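Long-range contacts in C381 turret protein (Sulfolobus turreted icosahedral virus, PDB 4IND), which probably builds the turrets of this archaeal virus, five copies of its chain of three jelly-roll domains assembling together: residues E260-N268 with V372-L380; T95-N103 with Y119-Y130. One frame throughout, in Å; residues are numbered along the deposited sequence. Where two conformers were deposited one is given.

Overall arrangement
Contact 2 comes first along the chain and closes before contact 1 opens. Their centres lie about 30 Å apart on opposite sides of the chain's centre, and the nearest atoms are about 10 Å apart, so the two do not touch. Contact 2 belongs to the first jelly roll, where a loop folds against strand 114-124. Contact 1 runs from strand 253-262, in a sheet of the second jelly roll, into strand 266-278 of the third, which pairs there with strand 365-377. The middle domain therefore links them: its strands 155-163 and 168-172 touch contact 2, and strand 253-262 leads into contact 1. Both contacts also meet neighbouring subunits, so each lies where domains and subunits come together.

Contact 1 (E260-N268 with V372-L380); sequences EEINELVEN and VYEQIAGEL. With 2HP (dihydrogenphosphate ion), chain B.
The side chain of Glu-267 lies across the backbone and side-chain base of the opposite strand, with OE1 3.6 Å from Ala-377 CB and OE2 3.4 Å from Gln-375 CG. Its CG is turned anti to the carbonyl carbon (chi1 -60°), and the extended chain beyond runs over Gln-375 and Ala-377. A methyl is small enough for Ala-377 to sit between this carboxylate and Leu-265, whose CB is 3.7 Å from the alanine CB. Beside them the amide of Asn-268 stands almost upright to that of Gln-375 (planes 86° apart), which uses its NE2 on Ser-295.

Backbone bonds hold the strands together: Ala-377 N to Leu-265 O (2.9 Å) and Gln-375 N to Asn-268 O (2.9 Å). Between them Gln-375 O accepts Glu-267 N at 2.8 Å and, weakly, Asn-268 N. A water extends the ladder by joining Leu-265 N to Ala-377 O. On the other face, branched Val-266 and Ile-376 suit an extended strand; Ile-376 CD1 packs 3.8 Å from Glu-264 OE1 and borders the dihydrogenphosphate, which Lys-231 and His-296 bind. Glu-264 uses its second oxygen for a salt bridge to Arg-347 of the second subunit. Two residues facing one, with Glu-267 in helix-like backbone angles, make a classic beta bulge at the start of the third jelly roll's first-to-last strand pairing.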
loop_
_atom_site.group_PDB
_atom_site.type_symbol
_atom_site.label_atom_id
_atom_site.label_comp_id
_atom_site.label_asym_id
_atom_site.label_seq_id
_atom_site.Cartn_x
_atom_site.Cartn_y
_atom_site.Cartn_z
ATOM N N GLU A 260 12.452 7.316 11.264
ATOM C CA GLU A 260 12.006 6.138 10.533
ATOM C C GLU A 260 10.538 5.868 10.791
ATOM O O GLU A 260 10.039 6.085 11.906
ATOM C CB GLU A 260 12.841 4.923 10.962
ATOM C CG GLU A 260 12.820 4.723 12.457
ATOM C CD GLU A 260 14.101 4.113 13.006
ATOM O OE1 GLU A 260 14.912 3.571 12.223
ATOM O OE2 GLU A 260 14.298 4.174 14.235
ATOM N N GLU A 261 9.832 5.402 9.764
ATOM C CA GLU A 261 8.422 5.073 9.914
ATOM C C GLU A 261 8.268 3.755 10.677
ATOM O O GLU A 261 9.043 2.813 10.473
ATOM C CB GLU A 261 7.752 4.964 8.539
ATOM C CG GLU A 261 6.232 5.018 8.596
ATOM C CD GLU A 261 5.570 4.932 7.224
ATOM O OE1 GLU A 261 6.284 5.000 6.196
ATOM O OE2 GLU A 261 4.335 4.789 7.180
ATOM N N ILE A 262 7.267 3.694 11.556
ATOM C CA ILE A 262 6.969 2.468 12.299
ATOM C C ILE A 262 5.520 2.022 12.093
ATOM O O ILE A 262 4.677 2.805 11.639
ATOM C CB ILE A 262 7.240 2.616 13.818
ATOM C CG1 ILE A 262 6.303 3.659 14.430
ATOM C CG2 ILE A 262 8.721 2.953 14.070
ATOM C CD1 ILE A 262 6.174 3.537 15.965
ATOM N N ASN A 263 5.259 0.748 12.383
ATOM C CA ASN A 263 3.911 0.244 12.499
ATOM C C ASN A 263 3.424 0.461 13.922
ATOM O O ASN A 263 4.211 0.804 14.802
ATOM C CB ASN A 263 3.852 -1.233 12.095
ATOM C CG ASN A 263 3.962 -1.408 10.597
ATOM O OD1 ASN A 263 3.466 -0.578 9.843
ATOM N ND2 ASN A 263 4.638 -2.464 10.157
ATOM N N GLU A 264 2.130 0.284 14.150
ATOM C CA GLU A 264 1.577 0.560 15.465
ATOM C C GLU A 264 2.382 -0.138 16.557
ATOM O O GLU A 264 2.719 -1.315 16.448
ATOM C CB GLU A 264 0.110 0.140 15.562
ATOM C CG GLU A 264 -0.488 0.527 16.906
ATOM C CD GLU A 264 -1.936 0.103 17.062
ATOM O OE1 GLU A 264 -2.637 0.726 17.884
ATOM O OE2 GLU A 264 -2.367 -0.851 16.376
ATOM N N LEU A 265 2.706 0.613 17.599
ATOM C CA LEU A 265 3.447 0.079 18.723
ATOM C C LEU A 265 2.637 0.233 20.002
ATOM O O LEU A 265 2.495 1.329 20.541
ATOM C CB LEU A 265 4.793 0.804 18.847
ATOM C CG LEU A 265 5.608 0.506 20.119
ATOM C CD1 LEU A 265 5.769 -0.986 20.359
ATOM C CD2 LEU A 265 6.978 1.191 20.044
ATOM N N VAL A 266 2.089 -0.868 20.492
ATOM C CA VAL A 266 1.443 -0.850 21.794
ATOM C C VAL A 266 2.525 -0.991 22.852
ATOM O O VAL A 266 3.094 -2.071 23.033
ATOM C CB VAL A 266 0.421 -1.976 21.918
ATOM C CG1 VAL A 266 -0.217 -1.968 23.312
ATOM C CG2 VAL A 266 -0.650 -1.830 20.841
ATOM N N GLU A 267 2.828 0.110 23.535
ATOM C CA GLU A 267 3.903 0.104 24.515
ATOM C C GLU A 267 3.543 -0.730 25.732
ATOM O O GLU A 267 4.379 -1.441 26.287
ATOM C CB GLU A 267 4.246 1.535 24.916
ATOM C CG GLU A 267 4.692 2.353 23.721
ATOM C CD GLU A 267 5.103 3.769 24.085
ATOM O OE1 GLU A 267 5.907 4.365 23.336
ATOM O OE2 GLU A 267 4.618 4.294 25.110
ATOM N N ASN A 268 2.285 -0.641 26.139
ATOM C CA ASN A 268 1.790 -1.471 27.228
ATOM C C ASN A 268 0.280 -1.371 27.364
ATOM O O ASN A 268 -0.357 -0.459 26.834
ATOM C CB ASN A 268 2.476 -1.121 28.553
ATOM C CG ASN A 268 2.425 0.358 28.857
ATOM O OD1 ASN A 268 1.376 0.902 29.164
ATOM N ND2 ASN A 268 3.559 1.018 28.777
ATOM N N VAL A 372 -9.191 -0.101 31.872
ATOM C CA VAL A 372 -8.231 -0.819 31.051
ATOM C C VAL A 372 -7.922 0.071 29.870
ATOM O O VAL A 372 -8.837 0.531 29.185
ATOM C CB VAL A 372 -8.793 -2.153 30.545
ATOM C CG1 VAL A 372 -7.805 -2.788 29.584
ATOM C CG2 VAL A 372 -9.071 -3.081 31.725
ATOM N N TYR A 373 -6.637 0.316 29.628
ATOM C CA TYR A 373 -6.238 1.199 28.529
ATOM C C TYR A 373 -4.940 0.710 27.928
ATOM O O TYR A 373 -4.174 -0.022 28.583
ATOM C CB TYR A 373 -6.059 2.630 29.033
ATOM C CG TYR A 373 -4.831 2.817 29.892
ATOM C CD1 TYR A 373 -3.620 3.195 29.332
ATOM C CD2 TYR A 373 -4.878 2.615 31.265
ATOM C CE1 TYR A 373 -2.493 3.371 30.117
ATOM C CE2 TYR A 373 -3.752 2.789 32.058
ATOM C CZ TYR A 373 -2.568 3.154 31.471
ATOM O OH TYR A 373 -1.446 3.324 32.238
ATOM N N GLU A 374 -4.686 1.112 26.692
ATOM C CA GLU A 374 -3.416 0.856 26.055
ATOM C C GLU A 374 -2.669 2.173 25.970
ATOM O O GLU A 374 -3.275 3.228 25.765
ATOM C CB GLU A 374 -3.620 0.319 24.629
ATOM C CG GLU A 374 -4.438 -0.958 24.513
ATOM C CD GLU A 374 -4.665 -1.375 23.053
ATOM O OE1 GLU A 374 -4.945 -2.565 22.798
ATOM O OE2 GLU A 374 -4.567 -0.509 22.155
ATOM N N GLN A 375 -1.354 2.121 26.138
ATOM C CA GLN A 375 -0.504 3.269 25.800
ATOM C C GLN A 375 0.166 2.958 24.475
ATOM O O GLN A 375 0.805 1.910 24.319
ATOM C CB GLN A 375 0.540 3.502 26.893
ATOM C CG GLN A 375 1.511 4.637 26.566
ATOM C CD GLN A 375 2.305 5.076 27.777
ATOM O OE1 GLN A 375 2.278 4.426 28.819
ATOM N NE2 GLN A 375 3.004 6.194 27.653
ATOM N N ILE A 376 0.014 3.865 23.516
ATOM C CA ILE A 376 0.421 3.611 22.152
ATOM C C ILE A 376 1.457 4.636 21.733
ATOM O O ILE A 376 1.322 5.821 22.042
ATOM C CB ILE A 376 -0.795 3.662 21.235
ATOM C CG1 ILE A 376 -1.776 2.550 21.670
ATOM C CG2 ILE A 376 -0.379 3.524 19.774
ATOM C CD1 ILE A 376 -3.153 2.655 21.077
ATOM N N ALA A 377 2.505 4.183 21.045
ATOM C CA ALA A 377 3.554 5.109 20.594
ATOM C C ALA A 377 2.976 6.151 19.667
ATOM O O ALA A 377 2.159 5.836 18.787
ATOM C CB ALA A 377 4.702 4.357 19.908
ATOM N N GLY A 378 3.422 7.398 19.847
ATOM C CA GLY A 378 3.107 8.477 18.915
ATOM C C GLY A 378 2.452 9.646 19.631
ATOM O O GLY A 378 1.334 9.521 20.148
ATOM N N GLU A 379 3.158 10.773 19.703
ATOM C CA GLU A 379 2.570 12.003 20.229
ATOM C C GLU A 379 1.456 12.440 19.267
ATOM O O GLU A 379 1.651 12.430 18.049
ATOM C CB GLU A 379 3.629 13.109 20.312
ATOM C CG GLU A 379 3.167 14.380 21.024
ATOM C CD GLU A 379 2.875 14.140 22.507
ATOM O OE1 GLU A 379 2.000 14.839 23.077
ATOM O OE2 GLU A 379 3.537 13.264 23.108
ATOM N N LEU A 380 0.297 12.829 19.805
ATOM C CA LEU A 380 -0.809 13.299 18.953
ATOM C C LEU A 380 -0.537 14.702 18.468
ATOM O O LEU A 380 0.007 15.515 19.210
ATOM C CB LEU A 380 -2.133 13.277 19.719
ATOM C CG LEU A 380 -2.531 11.896 20.225
ATOM C CD1 LEU A 380 -3.854 11.987 20.970
ATOM C CD2 LEU A 380 -2.628 10.937 19.060
HETATM P P 2HP B . -3.733 4.925 17.016
HETATM O O1 2HP B . -3.792 4.359 18.403
HETATM O O2 2HP B . -2.323 5.436 16.924
HETATM O O3 2HP B . -4.793 6.071 16.875
HETATM O O4 2HP B . -3.920 3.821 15.936
HETATM O O HOH W 1 2.088 3.653 17.407
#

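Contact 2 (T95-N103 with Y119-Y130); sequences TVTPFFNNN and YDIFTKEQGNIY
The Phe-99 ring has Tyr-130 CA over one face and Asn-101 O over the opposite one, both offset toward the rim, while Asn-128 OD1 lies at its edge in the ring plane. Phe-99 CB touches Tyr-130 CE1 at 3.5 Å, the two rings meeting obliquely. The Phe-100 ring carries Pro-98 CB over the centre of one face and has Ile-121 N near its plane at the edge; Phe-122 likewise has Tyr-130 CB over its centre.

The carboxylate of Asp-120 faces two successive backbone N-H groups. OD2 receives Phe-99 N at 2.8 Å and OD1 receives Phe-100 N at 2.7 Å, both on syn lone pairs. On the anti sides, and out of the carboxylate plane, Ile-121 N meets OD1 and Tyr-130 OH meets OD2, the hydroxyl by 35°. Four bonds thus fix the rotation of this buried acid, and aspartate is short enough to hold the loop close to its strand. Asn-101, a residue type that tolerates positive phi, swings its CG beside its own backbone N (chi1 -72°); OD1 then takes Thr-123 N at 2.9 Å in an almost straight bond (178°), and weakly Asn-128 ND2. Its ND2 goes to Ser-170 O.

Loop and strand 114-124 belong to the first jelly roll, the strand being outermost, within this chain, beside strand 78-88. Strand 168-172 of the second packs on Phe-100 and Ile-121 through Ile-169, and Tyr-50 of the third subunit packs against Phe-99.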
loop_
_atom_site.group_PDB
_atom_site.type_symbol
_atom_site.label_atom_id
_atom_site.label_comp_id
_atom_site.label_asym_id
_atom_site.label_seq_id
_atom_site.Cartn_x
_atom_site.Cartn_y
_atom_site.Cartn_z
ATOM N N THR A 95 35.688 22.633 10.121
ATOM C CA THR A 95 34.308 22.427 10.528
ATOM C C THR A 95 33.357 22.819 9.406
ATOM O O THR A 95 33.671 23.662 8.553
ATOM C CB THR A 95 33.960 23.177 11.826
ATOM O OG1 THR A 95 33.841 24.569 11.547
ATOM C CG2 THR A 95 35.030 22.972 12.883
ATOM N N VAL A 96 32.203 22.175 9.385
ATOM C CA VAL A 96 31.174 22.493 8.415
ATOM C C VAL A 96 29.884 22.661 9.203
ATOM O O VAL A 96 29.697 22.012 10.244
ATOM C CB VAL A 96 31.050 21.360 7.379
ATOM C CG1 VAL A 96 29.677 21.347 6.767
ATOM C CG2 VAL A 96 32.131 21.495 6.295
ATOM N N THR A 97 29.013 23.544 8.728
ATOM C CA THR A 97 27.729 23.780 9.376
ATOM C C THR A 97 26.597 23.304 8.475
ATOM O O THR A 97 26.248 23.981 7.500
ATOM C CB THR A 97 27.554 25.278 9.692
ATOM O OG1 THR A 97 28.659 25.726 10.496
ATOM C CG2 THR A 97 26.241 25.538 10.426
ATOM N N PRO A 98 26.007 22.127 8.786
ATOM C CA PRO A 98 24.968 21.628 7.880
ATOM C C PRO A 98 23.743 22.525 7.872
ATOM O O PRO A 98 23.458 23.199 8.866
ATOM C CB PRO A 98 24.659 20.214 8.430
ATOM C CG PRO A 98 25.111 20.237 9.821
ATOM C CD PRO A 98 26.315 21.161 9.855
ATOM N N PHE A 99 23.026 22.522 6.749
ATOM C CA PHE A 99 21.823 23.318 6.567
ATOM C C PHE A 99 20.692 22.863 7.501
ATOM O O PHE A 99 20.156 23.657 8.269
ATOM C CB PHE A 99 21.410 23.211 5.090
ATOM C CG PHE A 99 20.258 24.098 4.685
ATOM C CD1 PHE A 99 20.368 25.483 4.751
ATOM C CD2 PHE A 99 19.089 23.548 4.168
ATOM C CE1 PHE A 99 19.305 26.315 4.335
ATOM C CE2 PHE A 99 18.027 24.373 3.749
ATOM C CZ PHE A 99 18.141 25.753 3.833
ATOM N N PHE A 100 20.322 21.588 7.409
ATOM C CA PHE A 100 19.270 21.024 8.258
ATOM C C PHE A 100 18.006 21.887 8.214
ATOM O O PHE A 100 17.263 21.950 9.185
ATOM C CB PHE A 100 19.762 20.924 9.721
ATOM C CG PHE A 100 20.753 19.797 9.987
ATOM C CD1 PHE A 100 20.812 18.687 9.173
ATOM C CD2 PHE A 100 21.610 19.859 11.082
ATOM C CE1 PHE A 100 21.706 17.665 9.423
ATOM C CE2 PHE A 100 22.511 18.842 11.339
ATOM C CZ PHE A 100 22.565 17.746 10.508
ATOM N N ASN A 101 17.800 22.572 7.090
ATOM C CA ASN A 101 16.678 23.485 6.876
ATOM C C ASN A 101 16.728 24.769 7.691
ATOM O O ASN A 101 16.449 25.842 7.160
ATOM C CB ASN A 101 15.307 22.785 7.029
ATOM C CG ASN A 101 15.010 21.853 5.879
ATOM O OD1 ASN A 101 15.132 22.243 4.710
ATOM N ND2 ASN A 101 14.641 20.605 6.193
ATOM N N ASN A 102 17.090 24.647 8.973
ATOM C CA ASN A 102 17.044 25.774 9.894
ATOM C C ASN A 102 18.262 25.921 10.813
ATOM O O ASN A 102 18.232 26.716 11.733
ATOM C CB ASN A 102 15.769 25.721 10.748
ATOM C CG ASN A 102 14.512 26.057 9.953
ATOM O OD1 ASN A 102 13.692 25.188 9.672
ATOM N ND2 ASN A 102 14.354 27.320 9.604
ATOM N N ASN A 103 19.327 25.166 10.570
ATOM C CA ASN A 103 20.486 25.219 11.458
ATOM C C ASN A 103 21.484 26.259 10.980
ATOM O O ASN A 103 21.705 26.406 9.772
ATOM C CB ASN A 103 21.215 23.878 11.496
ATOM C CG ASN A 103 22.511 23.960 12.293
ATOM O OD1 ASN A 103 22.504 24.353 13.465
ATOM N ND2 ASN A 103 23.627 23.602 11.661
ATOM N N TYR A 119 26.389 14.707 6.118
ATOM C CA TYR A 119 24.967 14.425 5.924
ATOM C C TYR A 119 24.201 15.712 6.102
ATOM O O TYR A 119 24.513 16.510 6.990
ATOM C CB TYR A 119 24.455 13.400 6.957
ATOM C CG TYR A 119 25.142 12.069 6.870
ATOM C CD1 TYR A 119 24.559 10.993 6.204
ATOM C CD2 TYR A 119 26.380 11.885 7.450
ATOM C CE1 TYR A 119 25.208 9.759 6.128
ATOM C CE2 TYR A 119 27.020 10.671 7.381
ATOM C CZ TYR A 119 26.441 9.616 6.712
ATOM O OH TYR A 119 27.130 8.413 6.659
ATOM N N ASP A 120 23.172 15.914 5.288
ATOM C CA ASP A 120 22.353 17.103 5.448
ATOM C C ASP A 120 20.912 16.782 5.110
ATOM O O ASP A 120 20.603 15.731 4.520
ATOM C CB ASP A 120 22.877 18.231 4.553
ATOM C CG ASP A 120 22.686 19.600 5.172
ATOM O OD1 ASP A 120 21.769 19.746 6.010
ATOM O OD2 ASP A 120 23.463 20.541 4.847
ATOM N N ILE A 121 20.018 17.678 5.499
ATOM C CA ILE A 121 18.599 17.433 5.291
ATOM C C ILE A 121 18.019 18.668 4.620
ATOM O O ILE A 121 18.339 19.801 5.001
ATOM C CB ILE A 121 17.896 17.153 6.606
ATOM C CG1 ILE A 121 18.472 15.876 7.235
ATOM C CG2 ILE A 121 16.384 17.031 6.381
ATOM C CD1 ILE A 121 18.031 15.634 8.667
ATOM N N PHE A 122 17.177 18.459 3.611
ATOM C CA PHE A 122 16.664 19.587 2.828
ATOM C C PHE A 122 15.236 19.320 2.432
ATOM O O PHE A 122 14.956 18.355 1.724
ATOM C CB PHE A 122 17.542 19.807 1.592
ATOM C CG PHE A 122 17.025 20.877 0.635
ATOM C CD1 PHE A 122 16.689 22.146 1.089
ATOM C CD2 PHE A 122 16.938 20.616 -0.711
ATOM C CE1 PHE A 122 16.234 23.135 0.206
ATOM C CE2 PHE A 122 16.484 21.589 -1.614
ATOM C CZ PHE A 122 16.141 22.854 -1.148
ATOM N N THR A 123 14.321 20.173 2.891
ATOM C CA THR A 123 12.926 20.043 2.487
ATOM C C THR A 123 12.678 20.911 1.276
ATOM O O THR A 123 12.712 22.128 1.376
ATOM C CB THR A 123 11.971 20.482 3.609
ATOM O OG1 THR A 123 12.214 19.668 4.763
ATOM C CG2 THR A 123 10.509 20.306 3.173
ATOM N N LYS A 124 12.422 20.292 0.128
ATOM C CA LYS A 124 12.034 21.067 -1.046
ATOM C C LYS A 124 10.525 21.308 -1.038
ATOM O O LYS A 124 9.733 20.508 -1.545
ATOM C CB LYS A 124 12.497 20.397 -2.351
ATOM C CG LYS A 124 12.206 21.243 -3.594
ATOM C CD LYS A 124 13.095 22.499 -3.556
ATOM C CE LYS A 124 12.619 23.563 -4.537
ATOM N NZ LYS A 124 13.457 24.808 -4.408
ATOM N N GLU A 125 10.135 22.443 -0.464
ATOM C CA GLU A 125 8.771 22.948 -0.512
ATOM C C GLU A 125 8.843 24.471 -0.424
ATOM O O GLU A 125 9.798 25.015 0.124
ATOM C CB GLU A 125 7.940 22.422 0.671
ATOM C CG GLU A 125 7.365 21.009 0.489
ATOM C CD GLU A 125 6.347 20.623 1.577
ATOM O OE1 GLU A 125 6.339 21.255 2.660
ATOM O OE2 GLU A 125 5.541 19.684 1.351
ATOM N N GLN A 126 7.835 25.152 -0.952
ATOM C CA GLN A 126 7.742 26.609 -0.835
ATOM C C GLN A 126 9.026 27.353 -1.204
ATOM O O GLN A 126 9.427 28.294 -0.513
ATOM C CB GLN A 126 7.321 27.004 0.585
ATOM C CG GLN A 126 5.941 26.498 0.989
ATOM C CD GLN A 126 5.374 27.246 2.187
ATOM O OE1 GLN A 126 6.073 28.021 2.833
ATOM N NE2 GLN A 126 4.105 27.023 2.481
ATOM N N GLY A 127 9.688 26.933 -2.274
ATOM C CA GLY A 127 10.888 27.649 -2.714
ATOM C C GLY A 127 12.101 27.622 -1.785
ATOM O O GLY A 127 12.995 28.466 -1.890
ATOM N N ASN A 128 12.146 26.663 -0.864
ATOM C CA ASN A 128 13.304 26.547 0.034
ATOM C C ASN A 128 14.603 26.405 -0.767
ATOM O O ASN A 128 14.650 25.735 -1.798
ATOM C CB ASN A 128 13.104 25.338 0.965
ATOM C CG ASN A 128 14.025 25.344 2.162
ATOM O OD1 ASN A 128 14.637 26.365 2.502
ATOM N ND2 ASN A 128 14.112 24.191 2.837
ATOM N N ILE A 129 15.659 27.046 -0.299
ATOM C CA ILE A 129 16.934 27.045 -1.010
ATOM C C ILE A 129 17.995 26.350 -0.181
ATOM O O ILE A 129 18.252 26.759 0.952
ATOM C CB ILE A 129 17.382 28.487 -1.277
ATOM C CG1 ILE A 129 16.305 29.218 -2.090
ATOM C CG2 ILE A 129 18.731 28.512 -1.954
ATOM C CD1 ILE A 129 16.424 30.726 -2.051
ATOM N N TYR A 130 18.616 25.311 -0.738
ATOM C CA TYR A 130 19.679 24.617 -0.020
ATOM C C TYR A 130 20.968 25.443 0.006
ATOM O O TYR A 130 21.335 26.069 -0.986
ATOM C CB TYR A 130 19.952 23.227 -0.634
ATOM C CG TYR A 130 21.057 22.515 0.112
ATOM C CD1 TYR A 130 20.835 22.005 1.390
ATOM C CD2 TYR A 130 22.333 22.397 -0.430
ATOM C CE1 TYR A 130 21.843 21.367 2.093
ATOM C CE2 TYR A 130 23.372 21.772 0.280
ATOM C CZ TYR A 130 23.111 21.251 1.533
ATOM O OH TYR A 130 24.113 20.628 2.240
HETATM O O HOH W 2 14.720 26.118 5.326
#